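Local coordinates for protein fructosyl amine:oxygen oxidoreductase (Neosartorya fumigata, PDB 4WCT) that oxidatively deglycates fructosyl amines (Amadori products) with a bound flavin-adenine dinucleotide as its redox cofactor, probably passing the electrons to molecular oxygen, at residues A[69-75]-A[175-181]; A[361-365]-A[422-426]. All blocks are in the same frame, centred on the assembly; numbering follows the deposited sequence.

Contact 1. Residues A[69-75]-A[175-181]; sequences DINKIME and GAGWIHA. With FAD (flavin-adenine dinucleotide), chain C.
Strands 72-75 and 176-179 pair antiparallel, their axes 4.4 Å apart at closest approach and 147° between their directions, with K72 opposite I179 and M74 opposite G177 as the hydrogen-bonded pairs. This is the edge of a small three-stranded antiparallel sheet in an FAD-dependent oxidoreductase, with 176-179 in the middle. The bond from I179 N to K72 O measures 2.8 Å.

Strand 72-75 turns its other edge to the flavin, where I73 N donates to FAD O4 at 2.8 Å. I73 O in turn accepts from FAD N3 at 3.0 Å; both bonds are nearly straight, and together they fix the pyrimidine edge. K72 and I179 share one side of the sheet, where K72 CG also packs on A181 CB. The K72 chain bends at chi2 (-76°) and runs along the isoalloxazine, bringing NZ to 3.5 Å from FAD C5X. There NZ forms a salt bridge with D69 OD2, through that oxygen's anti lone pair, and D69 OD2 has a second cationic partner in K297. On the side bearing I73, the W178 indole has N71 CB beside CE3, stacks with H113 and bonds through NE1 to E288. Beyond the strand, H180 is an N-cap whose ND1 takes the amide of K183, and I70 O sits over the centre of its imidazole, 3.4 Å above the ring plane.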
loop_
_atom_site.group_PDB
_atom_site.type_symbol
_atom_site.label_atom_id
_atom_site.label_comp_id
_atom_site.label_asym_id
_atom_site.label_seq_id
_atom_site.Cartn_x
_atom_site.Cartn_y
_atom_site.Cartn_z
ATOM N N ASP A 69 -4.627 -5.187 -6.582
ATOM C CA ASP A 69 -3.540 -6.107 -6.796
ATOM C C ASP A 69 -4.046 -7.485 -6.377
ATOM O O ASP A 69 -4.733 -7.625 -5.347
ATOM C CB ASP A 69 -2.367 -5.681 -5.891
ATOM C CG ASP A 69 -1.051 -6.221 -6.354
ATOM O OD1 ASP A 69 -1.071 -7.337 -6.917
ATOM O OD2 ASP A 69 -0.001 -5.670 -5.896
ATOM N N ILE A 70 -3.640 -8.514 -7.113
ATOM C CA ILE A 70 -4.058 -9.876 -6.772
ATOM C C ILE A 70 -3.495 -10.374 -5.440
ATOM O O ILE A 70 -4.065 -11.250 -4.798
ATOM C CB ILE A 70 -3.698 -10.896 -7.882
ATOM C CG1 ILE A 70 -2.237 -10.779 -8.301
ATOM C CG2 ILE A 70 -4.655 -10.774 -9.062
ATOM C CD1 ILE A 70 -1.737 -11.944 -9.120
ATOM N N ASN A 71 -2.457 -9.731 -4.935
ATOM C CA ASN A 71 -1.991 -10.052 -3.611
ATOM C C ASN A 71 -1.186 -8.918 -3.016
ATOM O O ASN A 71 -0.621 -8.098 -3.761
ATOM C CB ASN A 71 -1.203 -11.355 -3.592
ATOM C CG ASN A 71 -0.322 -11.528 -4.801
ATOM O OD1 ASN A 71 0.525 -10.696 -5.080
ATOM N ND2 ASN A 71 -0.553 -12.610 -5.550
ATOM N N LYS A 72 -1.143 -8.896 -1.692
ATOM C CA LYS A 72 -0.259 -8.035 -0.900
ATOM C C LYS A 72 0.137 -8.828 0.350
ATOM O O LYS A 72 -0.520 -9.808 0.743
ATOM C CB LYS A 72 -0.983 -6.738 -0.442
ATOM C CG LYS A 72 -1.517 -5.894 -1.579
ATOM C CD LYS A 72 -0.416 -5.117 -2.291
ATOM C CE LYS A 72 -1.009 -3.973 -3.087
ATOM N NZ LYS A 72 -0.056 -3.424 -4.078
ATOM N N ILE A 73 1.209 -8.382 0.978
ATOM C CA ILE A 73 1.725 -9.001 2.202
ATOM C C ILE A 73 0.976 -8.461 3.405
ATOM O O ILE A 73 0.745 -7.262 3.501
ATOM C CB ILE A 73 3.222 -8.694 2.366
ATOM C CG1 ILE A 73 4.005 -9.169 1.131
ATOM C CG2 ILE A 73 3.714 -9.321 3.664
ATOM C CD1 ILE A 73 5.456 -8.733 1.094
ATOM N N MET A 74 0.596 -9.353 4.321
ATOM C CA MET A 74 0.095 -9.008 5.650
ATOM C C MET A 74 1.089 -9.577 6.680
ATOM O O MET A 74 1.433 -10.756 6.647
ATOM C CB MET A 74 -1.299 -9.624 5.880
ATOM C CG MET A 74 -1.774 -9.700 7.364
ATOM S SD MET A 74 -2.024 -8.099 8.087
ATOM C CE MET A 74 -1.656 -8.353 9.822
ATOM N N GLU A 75 1.492 -8.746 7.631
ATOM C CA GLU A 75 2.334 -9.205 8.729
ATOM C C GLU A 75 2.027 -8.391 9.966
ATOM O O GLU A 75 1.950 -7.156 9.918
ATOM C CB GLU A 75 3.806 -9.057 8.398
ATOM C CG GLU A 75 4.655 -9.740 9.482
ATOM C CD GLU A 75 6.111 -9.374 9.448
ATOM O OE1 GLU A 75 6.465 -8.378 8.776
ATOM O OE2 GLU A 75 6.895 -10.104 10.105
ATOM N N GLY A 175 0.553 -15.369 11.961
ATOM C CA GLY A 175 0.402 -13.942 12.076
ATOM C C GLY A 175 0.859 -13.194 10.837
ATOM O O GLY A 175 1.043 -12.008 10.872
ATOM N N ALA A 176 1.065 -13.911 9.739
ATOM C CA ALA A 176 1.581 -13.324 8.520
ATOM C C ALA A 176 1.209 -14.198 7.337
ATOM O O ALA A 176 0.918 -15.401 7.476
ATOM C CB ALA A 176 3.106 -13.142 8.616
ATOM N N GLY A 177 1.168 -13.580 6.157
ATOM C CA GLY A 177 0.810 -14.269 4.926
ATOM C C GLY A 177 0.485 -13.261 3.857
ATOM O O GLY A 177 1.128 -12.218 3.774
ATOM N N TRP A 178 -0.521 -13.564 3.040
ATOM C CA TRP A 178 -0.913 -12.673 1.994
ATOM C C TRP A 178 -2.413 -12.466 1.939
ATOM O O TRP A 178 -3.214 -13.266 2.466
ATOM C CB TRP A 178 -0.383 -13.165 0.650
ATOM C CG TRP A 178 -0.951 -14.490 0.177
ATOM C CD1 TRP A 178 -0.408 -15.722 0.359
ATOM C CD2 TRP A 178 -2.051 -14.672 -0.718
ATOM N NE1 TRP A 178 -1.152 -16.666 -0.284
ATOM C CE2 TRP A 178 -2.196 -16.056 -0.931
ATOM C CE3 TRP A 178 -2.968 -13.808 -1.297
ATOM C CZ2 TRP A 178 -3.177 -16.595 -1.769
ATOM C CZ3 TRP A 178 -4.000 -14.356 -2.090
ATOM C CH2 TRP A 178 -4.070 -15.724 -2.348
ATOM N N ILE A 179 -2.798 -11.339 1.337
ATOM C CA ILE A 179 -4.189 -11.000 1.180
ATOM C C ILE A 179 -4.530 -10.799 -0.285
ATOM O O ILE A 179 -3.720 -10.295 -1.068
ATOM C CB ILE A 179 -4.549 -9.732 1.997
ATOM C CG1 ILE A 179 -3.610 -8.591 1.646
ATOM C CG2 ILE A 179 -4.447 -10.053 3.487
ATOM C CD1 ILE A 179 -4.190 -7.215 1.893
ATOM N N HIS A 180 -5.743 -11.187 -0.670
ATOM C CA HIS A 180 -6.210 -10.892 -2.000
ATOM C C HIS A 180 -6.776 -9.492 -2.013
ATOM O O HIS A 180 -7.968 -9.288 -1.742
ATOM C CB HIS A 180 -7.248 -11.895 -2.475
ATOM C CG HIS A 180 -7.411 -11.917 -3.961
ATOM N ND1 HIS A 180 -7.638 -10.781 -4.713
ATOM C CD2 HIS A 180 -7.259 -12.929 -4.848
ATOM C CE1 HIS A 180 -7.648 -11.099 -5.992
ATOM N NE2 HIS A 180 -7.448 -12.406 -6.099
ATOM N N ALA A 181 -5.905 -8.513 -2.200
ATOM C CA ALA A 181 -6.278 -7.106 -1.926
ATOM C C ALA A 181 -7.408 -6.661 -2.847
ATOM O O ALA A 181 -8.352 -5.959 -2.403
ATOM C CB ALA A 181 -5.064 -6.184 -2.074
HETATM P PA FAD C . -5.163 3.542 -3.185
HETATM O O1A FAD C . -5.499 2.122 -2.832
HETATM O O2A FAD C . -4.171 3.846 -4.264
HETATM O O5B FAD C . -6.529 4.242 -3.520
HETATM C C5B FAD C . -6.547 5.624 -3.907
HETATM C C4B FAD C . -7.843 5.877 -4.669
HETATM O O4B FAD C . -7.999 7.318 -4.882
HETATM C C3B FAD C . -7.904 5.213 -6.041
HETATM O O3B FAD C . -9.062 4.375 -6.189
HETATM C C2B FAD C . -7.945 6.395 -7.015
HETATM O O2B FAD C . -8.619 6.152 -8.247
HETATM C C1B FAD C . -8.575 7.492 -6.153
HETATM N N9A FAD C . -8.244 8.844 -6.653
HETATM C C8A FAD C . -7.088 9.263 -7.200
HETATM N N7A FAD C . -7.190 10.553 -7.595
HETATM C C5A FAD C . -8.422 10.969 -7.201
HETATM C C6A FAD C . -9.192 12.195 -7.363
HETATM N N6A FAD C . -8.649 13.272 -7.958
HETATM N N1A FAD C . -10.466 12.183 -6.918
HETATM C C2A FAD C . -11.030 11.136 -6.302
HETATM N N3A FAD C . -10.388 9.964 -6.159
HETATM C C4A FAD C . -9.110 9.850 -6.595
HETATM N N1 FAD C . 1.022 -2.561 1.382
HETATM C C2 FAD C . 0.963 -3.641 2.239
HETATM O O2 FAD C . 0.337 -3.496 3.288
HETATM N N3 FAD C . 1.461 -4.832 1.899
HETATM C C4 FAD C . 2.175 -5.011 0.768
HETATM O O4 FAD C . 2.678 -6.113 0.414
HETATM C C4X FAD C . 2.302 -3.909 -0.170
HETATM N N5 FAD C . 2.994 -4.054 -1.331
HETATM C C5X FAD C . 2.876 -3.079 -2.284
HETATM C C6 FAD C . 3.364 -3.275 -3.572
HETATM C C7 FAD C . 3.331 -2.242 -4.490
HETATM C C7M FAD C . 3.793 -2.500 -5.879
HETATM C C8 FAD C . 2.714 -0.963 -4.114
HETATM C C8M FAD C . 2.604 0.170 -5.067
HETATM C C9 FAD C . 2.135 -0.794 -2.881
HETATM C C9A FAD C . 2.239 -1.786 -1.929
HETATM N N10 FAD C . 1.736 -1.583 -0.641
HETATM C C10 FAD C . 1.673 -2.676 0.225
HETATM C "C1'" FAD C . 1.159 -0.336 -0.158
HETATM C "C2'" FAD C . -0.356 -0.295 -0.281
HETATM O "O2'" FAD C . -0.678 -0.728 -1.595
HETATM C "C3'" FAD C . -0.825 1.147 -0.048
HETATM O "O3'" FAD C . -0.201 1.681 1.130
HETATM C "C4'" FAD C . -2.349 1.236 0.074
HETATM O "O4'" FAD C . -2.956 0.443 -0.945
HETATM C "C5'" FAD C . -2.748 2.693 -0.120
HETATM O "O5'" FAD C . -4.162 2.802 0.038
HETATM P P FAD C . -4.895 4.182 -0.339
HETATM O O1P FAD C . -6.377 3.984 -0.119
HETATM O O2P FAD C . -4.146 5.283 0.371
HETATM O O3P FAD C . -4.613 4.323 -1.913
#

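Contact 2. Residues A[361-365]-A[422-426]; sequences ADTPD and TAVDR
The carbonyl oxygen of D362 is gripped end-on by both terminal nitrogens of R426. R426 NH2 reaches D362 O at 2.9 Å and R426 NH1 reaches the same oxygen at 3.2 Å, so this is a forked pair of bonds to one acceptor. D362 O lies close to the guanidinium plane, yet both nitrogens come from the same face of the carbonyl plane: NH2 stands well above it, at 67°, and NH1 is tilted by a smaller amount.

The arginine arrives from a type II beta turn, A423 to R426, closed by the backbone bond from R426 N to A423 O. With CG anti to the backbone N (chi1 -176°) and the chain extended to NE, the side chain spans from this surface turn to the end of strand 352-362. P364 lies over one face of the guanidinium, its CD 3.7 Å from R426 NH1, and the two side chains cross at about a right angle. The proline ring also meets the start of the turn segment, where P364 CG is 3.9 Å from A423 CB and 3.6 Å from T422 OG1, a hydroxyl that is bonded to R419 O.

Outside partners complete the polar network: R426 NH1 also bonds to K250 O and NH2 to Q432 OE1, while the D362 carboxylate forms salt bridges with R434 and R253. The arginine thus joins the C-terminal loop to the strand through a neutral backbone oxygen, and the nearby D362 carboxylate, 5.5 Å from OD2 to R426 NH2, would probably add a longer-range electrostatic attraction.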
loop_
_atom_site.group_PDB
_atom_site.type_symbol
_atom_site.label_atom_id
_atom_site.label_comp_id
_atom_site.label_asym_id
_atom_site.label_seq_id
_atom_site.Cartn_x
_atom_site.Cartn_y
_atom_site.Cartn_z
ATOM N N ALA A 361 2.171 6.851 -1.419
ATOM C CA ALA A 361 2.895 8.026 -0.947
ATOM C C ALA A 361 3.507 7.813 0.426
ATOM O O ALA A 361 2.852 7.277 1.331
ATOM C CB ALA A 361 1.972 9.252 -0.962
ATOM N N ASP A 362 4.781 8.199 0.553
ATOM C CA ASP A 362 5.548 8.091 1.772
ATOM C C ASP A 362 5.495 9.411 2.553
ATOM O O ASP A 362 5.696 10.497 1.986
ATOM C CB ASP A 362 7.013 7.791 1.486
ATOM C CG ASP A 362 7.255 6.387 0.992
ATOM O OD1 ASP A 362 6.628 5.423 1.508
ATOM O OD2 ASP A 362 8.156 6.257 0.133
ATOM N N THR A 363 5.226 9.291 3.845
ATOM C CA THR A 363 5.475 10.374 4.795
ATOM C C THR A 363 6.969 10.398 5.140
ATOM O O THR A 363 7.706 9.457 4.832
ATOM C CB THR A 363 4.638 10.144 6.037
ATOM O OG1 THR A 363 4.992 8.880 6.597
ATOM C CG2 THR A 363 3.139 10.211 5.673
ATOM N N PRO A 364 7.437 11.461 5.821
ATOM C CA PRO A 364 8.845 11.506 6.145
ATOM C C PRO A 364 9.354 10.360 7.027
ATOM O O PRO A 364 10.512 9.976 6.913
ATOM C CB PRO A 364 8.980 12.854 6.873
ATOM C CG PRO A 364 7.926 13.683 6.267
ATOM C CD PRO A 364 6.756 12.734 6.123
ATOM N N ASP A 365 8.507 9.826 7.908
ATOM C CA ASP A 365 8.875 8.707 8.750
ATOM C C ASP A 365 8.191 7.384 8.414
ATOM O O ASP A 365 8.388 6.373 9.130
ATOM C CB ASP A 365 8.629 9.081 10.201
ATOM C CG ASP A 365 7.169 9.364 10.524
ATOM O OD1 ASP A 365 6.303 9.266 9.609
ATOM O OD2 ASP A 365 6.931 9.733 11.715
ATOM N N THR A 422 7.901 18.111 10.245
ATOM C CA THR A 422 8.808 17.014 9.943
ATOM C C THR A 422 9.280 16.986 8.484
ATOM O O THR A 422 10.115 16.155 8.132
ATOM C CB THR A 422 8.168 15.635 10.240
ATOM O OG1 THR A 422 7.074 15.416 9.350
ATOM C CG2 THR A 422 7.671 15.534 11.700
ATOM N N ALA A 423 8.699 17.815 7.616
ATOM C CA ALA A 423 8.934 17.744 6.173
ATOM C C ALA A 423 9.558 19.035 5.638
ATOM O O ALA A 423 9.773 19.178 4.422
ATOM C CB ALA A 423 7.637 17.506 5.437
ATOM N N VAL A 424 9.948 19.919 6.541
ATOM C CA VAL A 424 10.653 21.142 6.110
ATOM C C VAL A 424 11.986 20.767 5.449
ATOM O O VAL A 424 12.716 19.906 5.955
ATOM C CB VAL A 424 10.873 22.100 7.310
ATOM C CG1 VAL A 424 11.711 23.293 6.895
ATOM C CG2 VAL A 424 9.527 22.560 7.851
ATOM N N ASP A 425 12.219 21.303 4.258
ATOM C CA ASP A 425 13.384 20.952 3.428
ATOM C C ASP A 425 13.531 19.447 3.212
ATOM O O ASP A 425 14.644 18.917 3.151
ATOM C CB ASP A 425 14.696 21.502 3.995
ATOM C CG ASP A 425 14.652 23.003 4.208
ATOM O OD1 ASP A 425 13.999 23.690 3.404
ATOM O OD2 ASP A 425 15.180 23.472 5.233
ATOM N N ARG A 426 12.399 18.759 3.079
ATOM C CA ARG A 426 12.455 17.331 2.810
ATOM C C ARG A 426 13.410 17.012 1.650
ATOM O O ARG A 426 13.346 17.618 0.570
ATOM C CB ARG A 426 11.062 16.852 2.442
ATOM C CG ARG A 426 10.996 15.354 2.224
ATOM C CD ARG A 426 9.609 14.824 2.428
ATOM N NE ARG A 426 9.541 13.388 2.188
ATOM C CZ ARG A 426 8.449 12.657 2.330
ATOM N NH1 ARG A 426 7.277 13.241 2.494
ATOM N NH2 ARG A 426 8.511 11.347 2.159
#

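In the fold
From the N terminus, the chain passes strand 28-31, which leads into a glycine-rich turn consistent with a Rossmann-type dinucleotide-binding motif, and reaches 69-75. About a hundred residues later, after helices 86-102 and 124-135 and strand 168-172, it returns at 175-181, where helix 181-194 begins at the last residue, and closes contact 1. Contact 2 opens only at 361-365, at the end of strand 352-362, and closes at 422-426, so the two loops lie in series. Their nearest atoms are about 11 Å apart. Contact 1 ties edge strand 72-75 to central strand 176-179 of the small three-stranded sheet beside the flavin, whereas contact 2 ties the C-terminal loop to the large mixed sheet, next to D360, another FAD ligand.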